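Local atomic coordinates of benzoylformate Decarboxylase (Polynucleobacter necessarius, PDB entry 4K9Q), a protein that probably catalyses the decarboxylation of benzoylformate to benzaldehyde with the help of thiamine diphosphate and a magnesium ion. Residues V368-C373 and R421-L426; P405-L410 and T447-V452. One frame throughout, in Å; residues are numbered along the deposited sequence.

Contact 1 (V368-C373 and R421-L426)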
loop_
_atom_site.group_PDB
_atom_site.type_symbol
_atom_site.label_atom_id
_atom_site.label_comp_id
_atom_site.label_asym_id
_atom_site.label_seq_id
_atom_site.Cartn_x
_atom_site.Cartn_y
_atom_site.Cartn_z
ATOM N N VAL A 368 22.584 33.043 7.854
ATOM C CA VAL A 368 21.547 32.019 7.929
ATOM C C VAL A 368 21.970 31.118 9.078
ATOM O O VAL A 368 23.148 30.787 9.194
ATOM C CB VAL A 368 21.451 31.222 6.624
ATOM C CG1 VAL A 368 20.518 30.026 6.796
ATOM C CG2 VAL A 368 20.960 32.126 5.484
ATOM N N LEU A 369 21.030 30.764 9.953
ATOM C CA LEU A 369 21.339 29.931 11.111
ATOM C C LEU A 369 20.577 28.618 10.997
ATOM O O LEU A 369 19.359 28.621 10.826
ATOM C CB LEU A 369 20.942 30.639 12.411
ATOM C CG LEU A 369 21.307 29.846 13.671
ATOM C CD1 LEU A 369 22.802 29.792 13.832
ATOM C CD2 LEU A 369 20.667 30.473 14.911
ATOM N N VAL A 370 21.300 27.506 11.083
ATOM C CA VAL A 370 20.709 26.167 11.022
ATOM C C VAL A 370 21.082 25.429 12.303
ATOM O O VAL A 370 22.163 25.643 12.842
ATOM C CB VAL A 370 21.265 25.411 9.806
ATOM C CG1 VAL A 370 20.708 23.988 9.740
ATOM C CG2 VAL A 370 20.928 26.175 8.517
ATOM N N GLU A 371 20.192 24.589 12.821
ATOM C CA GLU A 371 20.489 23.905 14.077
ATOM C C GLU A 371 20.050 22.440 14.082
ATOM O O GLU A 371 18.942 22.101 13.663
ATOM C CB GLU A 371 19.887 24.666 15.269
ATOM C CG GLU A 371 19.868 23.906 16.601
ATOM C CD GLU A 371 18.683 22.955 16.726
ATOM O OE1 GLU A 371 18.904 21.791 17.123
ATOM O OE2 GLU A 371 17.520 23.354 16.431
ATOM N N GLU A 372 20.946 21.581 14.550
ATOM C CA GLU A 372 20.642 20.180 14.824
ATOM C C GLU A 372 21.572 19.746 15.947
ATOM O O GLU A 372 22.508 18.978 15.740
ATOM C CB GLU A 372 20.835 19.311 13.578
ATOM C CG GLU A 372 20.279 17.888 13.715
ATOM C CD GLU A 372 20.348 17.109 12.417
ATOM O OE1 GLU A 372 19.599 17.433 11.464
ATOM O OE2 GLU A 372 21.161 16.172 12.340
ATOM N N CYS A 373 21.309 20.287 17.130
ATOM C CA CYS A 373 22.079 19.991 18.334
ATOM C C CYS A 373 21.042 19.971 19.441
ATOM O O CYS A 373 20.828 20.970 20.133
ATOM C CB CYS A 373 23.118 21.083 18.580
ATOM S SG CYS A 373 24.302 20.639 19.864
ATOM N N ARG A 421 24.725 35.252 2.124
ATOM C CA ARG A 421 24.929 35.175 3.561
ATOM C C ARG A 421 25.647 33.872 3.912
ATOM O O ARG A 421 25.381 32.838 3.301
ATOM C CB ARG A 421 23.584 35.209 4.286
ATOM C CG ARG A 421 22.825 36.512 4.131
ATOM C CD ARG A 421 21.438 36.393 4.748
ATOM N NE ARG A 421 20.598 35.470 3.991
ATOM C CZ ARG A 421 19.415 35.033 4.401
ATOM N NH1 ARG A 421 18.939 35.431 5.570
ATOM N NH2 ARG A 421 18.705 34.198 3.648
ATOM N N PRO A 422 26.547 33.909 4.908
ATOM C CA PRO A 422 27.133 32.651 5.386
ATOM C C PRO A 422 26.074 31.811 6.097
ATOM O O PRO A 422 25.176 32.377 6.719
ATOM C CB PRO A 422 28.206 33.112 6.377
ATOM C CG PRO A 422 27.765 34.466 6.816
ATOM C CD PRO A 422 27.072 35.082 5.628
ATOM N N VAL A 423 26.161 30.489 5.991
ATOM C CA VAL A 423 25.236 29.625 6.719
ATOM C C VAL A 423 25.957 29.034 7.925
ATOM O O VAL A 423 26.848 28.200 7.771
ATOM C CB VAL A 423 24.699 28.485 5.839
ATOM C CG1 VAL A 423 23.748 27.589 6.644
ATOM C CG2 VAL A 423 24.009 29.050 4.592
ATOM N N VAL A 424 25.576 29.475 9.120
ATOM C CA VAL A 424 26.202 28.991 10.342
ATOM C C VAL A 424 25.353 27.853 10.901
ATOM O O VAL A 424 24.152 28.015 11.122
ATOM C CB VAL A 424 26.306 30.116 11.373
ATOM C CG1 VAL A 424 26.914 29.606 12.665
ATOM C CG2 VAL A 424 27.159 31.259 10.811
ATOM N N THR A 425 25.971 26.701 11.120
ATOM C CA THR A 425 25.213 25.483 11.434
ATOM C C THR A 425 25.656 24.885 12.777
ATOM O O THR A 425 26.808 24.452 12.922
ATOM C CB THR A 425 25.361 24.457 10.281
ATOM O OG1 THR A 425 25.023 25.091 9.037
ATOM C CG2 THR A 425 24.440 23.265 10.494
ATOM N N LEU A 426 24.746 24.869 13.753
ATOM C CA LEU A 426 25.044 24.399 15.108
ATOM C C LEU A 426 24.720 22.911 15.190
ATOM O O LEU A 426 23.552 22.527 15.106
ATOM C CB LEU A 426 24.191 25.162 16.122
ATOM C CG LEU A 426 24.192 26.693 15.991
ATOM C CD1 LEU A 426 23.168 27.347 16.941
ATOM C CD2 LEU A 426 25.591 27.269 16.190
#

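Contact 2 (P405-L410 and T447-V452)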
loop_
_atom_site.group_PDB
_atom_site.type_symbol
_atom_site.label_atom_id
_atom_site.label_comp_id
_atom_site.label_asym_id
_atom_site.label_seq_id
_atom_site.Cartn_x
_atom_site.Cartn_y
_atom_site.Cartn_z
ATOM N N PRO A 405 23.444 18.381 5.613
ATOM C CA PRO A 405 23.306 18.618 4.170
ATOM C C PRO A 405 22.324 19.750 3.812
ATOM O O PRO A 405 22.548 20.457 2.821
ATOM C CB PRO A 405 22.853 17.256 3.619
ATOM C CG PRO A 405 22.305 16.510 4.810
ATOM C CD PRO A 405 23.068 17.008 6.004
ATOM N N ALA A 406 21.274 19.960 4.598
ATOM C CA ALA A 406 20.340 21.035 4.250
ATOM C C ALA A 406 21.043 22.398 4.257
ATOM O O ALA A 406 20.732 23.273 3.433
ATOM C CB ALA A 406 19.122 21.044 5.173
ATOM N N ALA A 407 22.000 22.562 5.170
ATOM C CA ALA A 407 22.806 23.778 5.239
ATOM C C ALA A 407 23.510 24.048 3.917
ATOM O O ALA A 407 23.582 25.196 3.470
ATOM C CB ALA A 407 23.828 23.681 6.364
ATOM N N VAL A 408 24.040 22.993 3.303
ATOM C CA VAL A 408 24.683 23.128 1.998
ATOM C C VAL A 408 23.670 23.610 0.966
ATOM O O VAL A 408 23.979 24.455 0.133
ATOM C CB VAL A 408 25.351 21.812 1.528
ATOM C CG1 VAL A 408 25.841 21.943 0.091
ATOM C CG2 VAL A 408 26.508 21.428 2.457
ATOM N N GLY A 409 22.458 23.067 1.017
ATOM C CA GLY A 409 21.428 23.479 0.081
ATOM C C GLY A 409 21.026 24.935 0.283
ATOM O O GLY A 409 20.812 25.669 -0.686
ATOM N N LEU A 410 20.913 25.352 1.545
ATOM C CA LEU A 410 20.591 26.740 1.874
ATOM C C LEU A 410 21.699 27.661 1.356
ATOM O O LEU A 410 21.422 28.725 0.797
ATOM C CB LEU A 410 20.389 26.920 3.394
ATOM C CG LEU A 410 19.083 26.293 3.923
ATOM C CD1 LEU A 410 19.109 26.084 5.441
ATOM C CD2 LEU A 410 17.870 27.131 3.492
ATOM N N THR A 447 30.528 26.171 -1.083
ATOM C CA THR A 447 29.506 26.879 -0.310
ATOM C C THR A 447 30.090 27.456 0.974
ATOM O O THR A 447 30.973 26.849 1.609
ATOM C CB THR A 447 28.303 25.964 0.062
ATOM O OG1 THR A 447 28.779 24.802 0.754
ATOM C CG2 THR A 447 27.552 25.525 -1.192
ATOM N N HIS A 448 29.602 28.630 1.360
ATOM C CA HIS A 448 30.062 29.249 2.595
ATOM C C HIS A 448 29.203 28.735 3.745
ATOM O O HIS A 448 28.118 29.256 4.016
ATOM C CB HIS A 448 29.993 30.770 2.500
ATOM C CG HIS A 448 30.781 31.470 3.563
ATOM N ND1 HIS A 448 30.881 32.843 3.634
ATOM C CD2 HIS A 448 31.506 30.985 4.600
ATOM C CE1 HIS A 448 31.631 33.173 4.669
ATOM N NE2 HIS A 448 32.028 32.063 5.270
ATOM N N VAL A 449 29.697 27.683 4.392
ATOM C CA VAL A 449 28.970 27.000 5.450
ATOM C C VAL A 449 29.933 26.759 6.589
ATOM O O VAL A 449 31.039 26.266 6.377
ATOM C CB VAL A 449 28.413 25.632 4.966
ATOM C CG1 VAL A 449 27.721 24.892 6.121
ATOM C CG2 VAL A 449 27.452 25.814 3.790
ATOM N N ILE A 450 29.506 27.096 7.796
ATOM C CA ILE A 450 30.358 26.986 8.965
ATOM C C ILE A 450 29.693 26.055 9.958
ATOM O O ILE A 450 28.656 26.396 10.552
ATOM C CB ILE A 450 30.565 28.362 9.627
ATOM C CG1 ILE A 450 31.181 29.343 8.624
ATOM C CG2 ILE A 450 31.453 28.240 10.869
ATOM C CD1 ILE A 450 31.197 30.767 9.113
ATOM N N TYR A 451 30.265 24.866 10.122
ATOM C CA TYR A 451 29.726 23.902 11.067
ATOM C C TYR A 451 30.399 24.085 12.406
ATOM O O TYR A 451 31.614 23.944 12.514
ATOM C CB TYR A 451 29.970 22.475 10.579
ATOM C CG TYR A 451 29.231 22.134 9.318
ATOM C CD1 TYR A 451 29.906 21.971 8.111
ATOM C CD2 TYR A 451 27.849 21.967 9.334
ATOM C CE1 TYR A 451 29.227 21.645 6.950
ATOM C CE2 TYR A 451 27.156 21.650 8.172
ATOM C CZ TYR A 451 27.851 21.489 6.988
ATOM O OH TYR A 451 27.171 21.164 5.837
ATOM N N VAL A 452 29.611 24.411 13.427
ATOM C CA VAL A 452 30.129 24.461 14.785
ATOM C C VAL A 452 29.606 23.229 15.504
ATOM O O VAL A 452 28.393 23.091 15.714
ATOM C CB VAL A 452 29.699 25.738 15.531
ATOM C CG1 VAL A 452 30.315 25.775 16.928
ATOM C CG2 VAL A 452 30.120 26.975 14.735
#

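Contact 1 (V368-C373 and R421-L426)
L426 O is met by two groups of the adjacent strand: the N-H of E372 at 2.8 Å from N to O, with a straight N-H...O angle of 178°, and E371 CA, whose C-H...O contact is 3.5 Å long. This is the last of five backbone bonds in a parallel ladder in which V368 and V370 each donate and accept, the first bond running from V368 N to P422 O. The short strand axes lie 4.6 Å apart at 19°, the geometry of adjacent parallel strands. Beyond the ladder, E371 OE1 reaches forward along its own segment to accept C373 N at 2.8 Å, which ties down the start of the loop where C373 lines the thiamine diphosphate pocket. At the other end, V368 CG2 sits over the centre of the R421 guanidinium face, 3.5 Å from R421 CZ; a bend at chi3 (-68°) lets that group stand across the valine. Its nitrogens bond to E414 and to D390 O, so an alanine here would probably leave E414 without its charged mate and V368 CG2 without its flat cover. Between the ends, V370 CG2 meets V423 CG1 at 3.7 Å, while V370 lies side by side with T425, whose buried OG1 has no polar partner in the model. On the opposite face L369 CD1 reaches L426 CD1 at 4.0 Å. Both strands are interior to the six-stranded parallel sheet of the C-terminal TPP-binding region, with strand 392-393 beside 368-372 and strand 449-455 beside 423-428. Helix 403-417 packs on the face of V370, V423 and T425, and the E372 carboxylate accepts the N-H of D403 at that helix's start; helix 377-383 lies against E371 and L426.

Contact 2 (P405-L410 and T447-V452)
T447 touches V408 with its methyl: T447 CG2 lies 4.0 Å from V408 O and 4.2 Å from V408 CG1, and the two side chains cross at about a right angle. Its OG1 stands between the backbone N and the carbonyl carbon (chi1 55°), which puts CG2 beside the backbone N and facing the helix, while the hydroxyl is satisfied by G442 O. Two residues on, V449 points to the same side and splits its branches over A407: CG1 meets the methyl, V449 CG1 to A407 CB being 4.1 Å, and CG2 meets the backbone, V449 CG2 to A407 O being 3.9 Å. V449 CG1 also lies over one face of the Y451 ring, offset toward the rim, so A407 and the tyrosine both border this one methyl. Y451 meets both A407 and V408. With CG anti to its carbonyl carbon (chi1 -66°), its ring extends past A407, whose CB comes within 4.3 Å of Y451 CE2, and its hydroxyl arrives 3.5 Å from V408 CG2. That hydroxyl is hydrogen-bonded to L404 O, one residue before the segment, which fixes the ring's end against the helix. Between the two segments themselves all contacts are van der Waals, across an axis separation of 9.2 Å with the chain directions at 155°, nearly antiparallel as expected for a helix lying on a parallel alpha/beta sheet. Helix 403-417 belongs to the crossover from strand 392-393 to strand 423-428; A407 also packs on V423 and T425 of the latter strand, which borders 449-455, while the side chain of P405 touches S49, A52 and I53 of helix 47-61.

How the contacts relate
Both contacts are buried, their centres 7 Å apart, and both build on the same parallel sheet. Contact 1 is strand against strand, carried by regular backbone bonds, with 542 Å² buried; contact 2 is helix against sheet, made of side-chain packing, mostly methyls against the helix and a tyrosine, with 224 Å². T425 joins them: T425 N probably bonds to I450 O and T425 O to V452 N, adding strand 449-455 to the ladder, while T425 OG1 packs on A407 CB. V370 CG2 likewise meets L410 CD1, so helix 403-417 spans all three strands. Contact 1 runs up to the cofactor through C373, whereas the side chain of Y451 in contact 2 lies about 12 Å from the bound thiamine diphosphate.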